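PDB 7CFU: DNA/pantothenate metabolism flavoprotein from Streptomyces sparsogenes DSM 40356, which probably catalyses the FMN-dependent oxidative decarboxylation of a cysteine residue during biosynthesis of a natural product. Local coordinates for residues L112-A116 with H117-D121; D156-E160 with D161-I165. All blocks are in the same frame, centred on the assembly; numbering follows the deposited sequence.

Overall arrangement
Following the chain from its N terminus, contact 1 closes first: 112-116 belongs to the last turns of helix 109-117, and the segment 117-121 carries the chain out of that helix toward helix 123-130. Contact 2 follows in series, neither nested nor crossed, where helix 149-160 ends and 161-165 enters strand 164-165, an outermost strand of this chain's parallel sheet. Their centres lie about 12 Å apart, and the two helices touch directly: L112 CD2 is 3.7 Å from L158 CD1, and A115 CB is 3.8 Å from L158 CD2. Contact 1 meets FMN through A120, and contact 2 leads into the edge strand of the sheet, while both also meet the second subunit.

Contact 1 (L112-A116 with H117-D121); sequences LAKAA and HGIAD. With FMN (flavin mononucleotide), chain B.
K114 reaches from the last turn of helix 109-117 to D121, past the Schellman motif that ends the helix at G118 (phi 69°). Its NZ forms a salt bridge with D121 OD1 at 3.0 Å, approaching on the syn lone pair, and a water accepts from NZ and donates to D121 OD2. With CG anti to the carbonyl carbon (chi1 -70°) and the chain extended beyond it, the lysine stem crosses I119 at about a right angle, CG lying 3.8 Å from I119 CG2. A serine in its place would probably leave D121 without its cationic mate and I119 CG2 without its aliphatic cover. Behind this shell, K114 O accepts from I119 N and H117 N on opposite faces of its carbonyl plane. Next door, A120 O takes hydrogen bonds from FMN O3' at 2.6 Å and from O4', while T108 and S31 of the second subunit also bind this flavin. H117 rings of three subunits meet edge-to-face, consistent with a trimeric interface. Within the chain, H117 ND1 donates to A113 O at 2.8 Å, the oxygen lying 16° out of the ring plane.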
loop_
_atom_site.group_PDB
_atom_site.type_symbol
_atom_site.label_atom_id
_atom_site.label_comp_id
_atom_site.label_asym_id
_atom_site.label_seq_id
_atom_site.Cartn_x
_atom_site.Cartn_y
_atom_site.Cartn_z
ATOM N N LEU A 112 -33.513 10.713 -2.561
ATOM C CA LEU A 112 -34.737 11.190 -3.204
ATOM C C LEU A 112 -34.452 11.716 -4.596
ATOM O O LEU A 112 -35.176 11.406 -5.552
ATOM C CB LEU A 112 -35.386 12.295 -2.373
ATOM C CG LEU A 112 -35.855 11.968 -0.963
ATOM C CD1 LEU A 112 -36.435 13.218 -0.319
ATOM C CD2 LEU A 112 -36.872 10.841 -1.003
ATOM N N ALA A 113 -33.379 12.493 -4.735
ATOM C CA ALA A 113 -33.023 13.036 -6.039
ATOM C C ALA A 113 -32.691 11.922 -7.026
ATOM O O ALA A 113 -33.171 11.918 -8.164
ATOM C CB ALA A 113 -31.850 13.997 -5.887
ATOM N N LYS A 114 -31.883 10.949 -6.600
ATOM C CA LYS A 114 -31.496 9.888 -7.524
ATOM C C LYS A 114 -32.696 9.030 -7.912
ATOM O O LYS A 114 -32.896 8.726 -9.098
ATOM C CB LYS A 114 -30.395 9.035 -6.894
ATOM C CG LYS A 114 -29.047 9.740 -6.759
ATOM C CD LYS A 114 -28.006 8.817 -6.102
ATOM C CE LYS A 114 -26.620 9.471 -6.068
ATOM N NZ LYS A 114 -25.619 8.597 -5.400
ATOM N N ALA A 115 -33.521 8.646 -6.934
ATOM C CA ALA A 115 -34.683 7.823 -7.251
ATOM C C ALA A 115 -35.674 8.590 -8.116
ATOM O O ALA A 115 -36.234 8.034 -9.070
ATOM C CB ALA A 115 -35.349 7.335 -5.960
ATOM N N ALA A 116 -35.862 9.885 -7.835
ATOM C CA ALA A 116 -36.826 10.661 -8.610
ATOM C C ALA A 116 -36.406 10.792 -10.067
ATOM O O ALA A 116 -37.268 10.932 -10.939
ATOM C CB ALA A 116 -37.027 12.049 -7.999
ATOM N N HIS A 117 -35.104 10.732 -10.362
ATOM C CA HIS A 117 -34.629 10.955 -11.724
ATOM C C HIS A 117 -34.066 9.705 -12.390
ATOM O O HIS A 117 -33.511 9.802 -13.491
ATOM C CB HIS A 117 -33.589 12.075 -11.740
ATOM C CG HIS A 117 -34.137 13.390 -11.280
ATOM N ND1 HIS A 117 -33.986 13.854 -9.988
ATOM C CD2 HIS A 117 -34.907 14.302 -11.917
ATOM C CE1 HIS A 117 -34.607 15.014 -9.863
ATOM N NE2 HIS A 117 -35.179 15.304 -11.015
ATOM N N GLY A 118 -34.211 8.536 -11.772
ATOM C CA GLY A 118 -33.719 7.328 -12.401
ATOM C C GLY A 118 -32.214 7.230 -12.492
ATOM O O GLY A 118 -31.694 6.516 -13.356
ATOM N N ILE A 119 -31.496 7.934 -11.618
ATOM C CA ILE A 119 -30.060 7.744 -11.499
ATOM C C ILE A 119 -29.814 6.403 -10.816
ATOM O O ILE A 119 -30.533 6.018 -9.888
ATOM C CB ILE A 119 -29.443 8.917 -10.713
ATOM C CG1 ILE A 119 -29.537 10.204 -11.538
ATOM C CG2 ILE A 119 -28.002 8.610 -10.258
ATOM C CD1 ILE A 119 -29.376 11.448 -10.724
ATOM N N ALA A 120 -28.818 5.660 -11.301
ATOM C CA ALA A 120 -28.514 4.331 -10.789
ATOM C C ALA A 120 -26.993 4.167 -10.727
ATOM O O ALA A 120 -26.408 3.364 -11.454
ATOM C CB ALA A 120 -29.152 3.250 -11.663
ATOM N N ASP A 121 -26.333 4.951 -9.870
ATOM C CA ASP A 121 -24.872 4.975 -9.853
ATOM C C ASP A 121 -24.271 4.265 -8.646
ATOM O O ASP A 121 -23.088 4.467 -8.348
ATOM C CB ASP A 121 -24.348 6.414 -9.953
ATOM C CG ASP A 121 -24.726 7.280 -8.761
ATOM O OD1 ASP A 121 -25.416 6.800 -7.834
ATOM O OD2 ASP A 121 -24.316 8.463 -8.757
HETATM N N1 FMN B . -27.263 -1.417 -15.589
HETATM C C2 FMN B . -28.017 -1.146 -16.708
HETATM O O2 FMN B . -28.707 -0.126 -16.739
HETATM N N3 FMN B . -27.994 -2.019 -17.787
HETATM C C4 FMN B . -27.223 -3.173 -17.750
HETATM O O4 FMN B . -27.213 -3.958 -18.710
HETATM C C4A FMN B . -26.459 -3.445 -16.621
HETATM N N5 FMN B . -25.676 -4.585 -16.566
HETATM C C5A FMN B . -24.914 -4.844 -15.448
HETATM C C6 FMN B . -24.126 -5.987 -15.403
HETATM C C7 FMN B . -23.358 -6.256 -14.275
HETATM C C7M FMN B . -22.506 -7.499 -14.221
HETATM C C8 FMN B . -23.370 -5.379 -13.194
HETATM C C8M FMN B . -22.533 -5.697 -11.988
HETATM C C9 FMN B . -24.167 -4.227 -13.235
HETATM C C9A FMN B . -24.936 -3.958 -14.369
HETATM N N10 FMN B . -25.733 -2.821 -14.432
HETATM C C10 FMN B . -26.485 -2.560 -15.545
HETATM C "C1'" FMN B . -25.773 -1.842 -13.297
HETATM C "C2'" FMN B . -24.797 -0.725 -13.639
HETATM O "O2'" FMN B . -23.490 -1.272 -13.766
HETATM C "C3'" FMN B . -24.867 0.349 -12.552
HETATM O "O3'" FMN B . -26.097 1.039 -12.629
HETATM C "C4'" FMN B . -23.704 1.329 -12.656
HETATM O "O4'" FMN B . -23.779 2.274 -11.605
HETATM C "C5'" FMN B . -23.711 2.067 -13.982
HETATM O "O5'" FMN B . -22.473 2.738 -14.052
HETATM P P FMN B . -22.086 3.644 -15.315
HETATM O O1P FMN B . -21.222 4.810 -14.856
HETATM O O2P FMN B . -21.331 2.770 -16.295
HETATM O O3P FMN B . -23.353 4.146 -15.975
HETATM O O HOH W 1 -23.382 9.913 -6.564
#

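Contact 2 (D156-E160 with D161-I165); sequences DQLRE and DGYRI
L158 and Y163 meet on the packed side of this turn, where L158 CD2 comes within 3.7 Å of Y163 CD2. L158 also crosses I165 at about a right angle, CB and CD1 each meeting I165 CD1 at 4.1 Å. Beyond these residues, L112 and A115 of helix 109-117 pack on L158, and I137 of strand 135-139 touches both Y163 and I165. The backbone fixes the same corner: Y163 N donates to L158 O at 2.9 Å with an N-H...O angle of 158°, and that oxygen also lies in plane at the edge of the tyrosine ring.

The solvent side, with E160 and G162 exposed, is looser. R159 runs extended from CG to NE and passes obliquely alongside I165, NE 3.8 Å from I165 CB. A water accepts from both R159 NE and I165 N, while NH2 forms a salt bridge with E167.

A separate flank faces the second subunit: Q157 NE2 lies 3.1 Å from D161 OD1, the amide and carboxylate planes 21° apart, and D161 is salt-bridged to R153 of that subunit.

G162 N donates to R159 O at 3.0 Å; with the Y163 N to L158 O bond and the positive phi of G162 (101°), this makes the Schellman motif closing helix 149-160, in the second half of a beta-alpha-beta crossover from strand 135-139 to strand 164-165 in the parallel sheet of a flavoprotein alpha/beta fold.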
loop_
_atom_site.group_PDB
_atom_site.type_symbol
_atom_site.label_atom_id
_atom_site.label_comp_id
_atom_site.label_asym_id
_atom_site.label_seq_id
_atom_site.Cartn_x
_atom_site.Cartn_y
_atom_site.Cartn_z
ATOM N N ASP A 156 -42.564 14.962 -4.658
ATOM C CA ASP A 156 -43.771 14.896 -5.477
ATOM C C ASP A 156 -43.595 13.909 -6.618
ATOM O O ASP A 156 -44.478 13.083 -6.887
ATOM C CB ASP A 156 -44.120 16.275 -6.043
ATOM C CG ASP A 156 -44.452 17.292 -4.960
ATOM O OD1 ASP A 156 -44.820 16.888 -3.834
ATOM O OD2 ASP A 156 -44.336 18.507 -5.244
ATOM N N GLN A 157 -42.451 13.979 -7.301
ATOM C CA GLN A 157 -42.221 13.100 -8.440
ATOM C C GLN A 157 -42.280 11.638 -8.025
ATOM O O GLN A 157 -42.817 10.800 -8.760
ATOM C CB GLN A 157 -40.872 13.406 -9.076
ATOM C CG GLN A 157 -40.555 12.507 -10.250
ATOM C CD GLN A 157 -41.533 12.706 -11.402
ATOM O OE1 GLN A 157 -41.360 13.610 -12.212
ATOM N NE2 GLN A 157 -42.562 11.865 -11.474
ATOM N N LEU A 158 -41.737 11.314 -6.849
ATOM C CA LEU A 158 -41.745 9.927 -6.388
ATOM C C LEU A 158 -43.154 9.460 -6.050
ATOM O O LEU A 158 -43.509 8.306 -6.306
ATOM C CB LEU A 158 -40.827 9.765 -5.179
ATOM C CG LEU A 158 -39.328 9.796 -5.465
ATOM C CD1 LEU A 158 -38.539 10.007 -4.178
ATOM C CD2 LEU A 158 -38.927 8.494 -6.142
ATOM N N ARG A 159 -43.963 10.337 -5.446
ATOM C CA ARG A 159 -45.352 9.987 -5.165
ATOM C C ARG A 159 -46.133 9.756 -6.454
ATOM O O ARG A 159 -46.919 8.807 -6.549
ATOM C CB ARG A 159 -46.002 11.073 -4.310
ATOM C CG ARG A 159 -45.545 11.032 -2.862
ATOM C CD ARG A 159 -46.133 12.168 -2.054
ATOM N NE ARG A 159 -45.892 11.979 -0.626
ATOM C CZ ARG A 159 -45.685 12.976 0.227
ATOM N NH1 ARG A 159 -45.693 14.230 -0.206
ATOM N NH2 ARG A 159 -45.474 12.719 1.507
ATOM N N GLU A 160 -45.930 10.613 -7.456
ATOM C CA GLU A 160 -46.582 10.403 -8.745
ATOM C C GLU A 160 -46.122 9.105 -9.394
ATOM O O GLU A 160 -46.893 8.461 -10.120
ATOM C CB GLU A 160 -46.325 11.607 -9.655
ATOM C CG GLU A 160 -46.959 12.895 -9.104
ATOM C CD GLU A 160 -46.703 14.127 -9.964
ATOM O OE1 GLU A 160 -46.118 13.989 -11.059
ATOM O OE2 GLU A 160 -47.094 15.239 -9.542
ATOM N N ASP A 161 -44.889 8.684 -9.122
ATOM C CA ASP A 161 -44.386 7.433 -9.666
ATOM C C ASP A 161 -44.850 6.214 -8.885
ATOM O O ASP A 161 -44.509 5.090 -9.267
ATOM C CB ASP A 161 -42.856 7.472 -9.726
ATOM C CG ASP A 161 -42.344 8.430 -10.783
ATOM O OD1 ASP A 161 -43.162 8.875 -11.622
ATOM O OD2 ASP A 161 -41.133 8.754 -10.765
ATOM N N GLY A 162 -45.613 6.399 -7.812
ATOM C CA GLY A 162 -46.148 5.283 -7.056
ATOM C C GLY A 162 -45.422 4.942 -5.774
ATOM O O GLY A 162 -45.773 3.945 -5.135
ATOM N N TYR A 163 -44.438 5.738 -5.363
ATOM C CA TYR A 163 -43.706 5.465 -4.135
ATOM C C TYR A 163 -44.423 6.087 -2.938
ATOM O O TYR A 163 -44.971 7.189 -3.027
ATOM C CB TYR A 163 -42.266 5.982 -4.243
ATOM C CG TYR A 163 -41.440 5.205 -5.258
ATOM C CD1 TYR A 163 -40.821 4.004 -4.909
ATOM C CD2 TYR A 163 -41.308 5.651 -6.569
ATOM C CE1 TYR A 163 -40.080 3.276 -5.832
ATOM C CE2 TYR A 163 -40.573 4.926 -7.508
ATOM C CZ TYR A 163 -39.958 3.742 -7.127
ATOM O OH TYR A 163 -39.226 3.023 -8.043
ATOM N N ARG A 164 -44.427 5.357 -1.826
ATOM C CA ARG A 164 -44.978 5.834 -0.563
ATOM C C ARG A 164 -43.883 6.550 0.218
ATOM O O ARG A 164 -42.882 5.933 0.607
ATOM C CB ARG A 164 -45.542 4.655 0.230
ATOM C CG ARG A 164 -46.051 4.933 1.648
ATOM C CD ARG A 164 -47.399 5.647 1.714
ATOM N NE ARG A 164 -47.915 5.642 3.084
ATOM C CZ ARG A 164 -47.609 6.531 4.025
ATOM N NH1 ARG A 164 -46.781 7.536 3.764
ATOM N NH2 ARG A 164 -48.136 6.410 5.236
ATOM N N ILE A 165 -44.073 7.843 0.449
ATOM C CA ILE A 165 -43.104 8.667 1.154
ATOM C C ILE A 165 -43.602 8.900 2.574
ATOM O O ILE A 165 -44.715 9.403 2.777
ATOM C CB ILE A 165 -42.879 9.999 0.426
ATOM C CG1 ILE A 165 -42.503 9.744 -1.029
ATOM C CG2 ILE A 165 -41.819 10.829 1.142
ATOM C CD1 ILE A 165 -41.191 9.009 -1.208
HETATM O O HOH W 2 -46.759 9.163 -0.510
#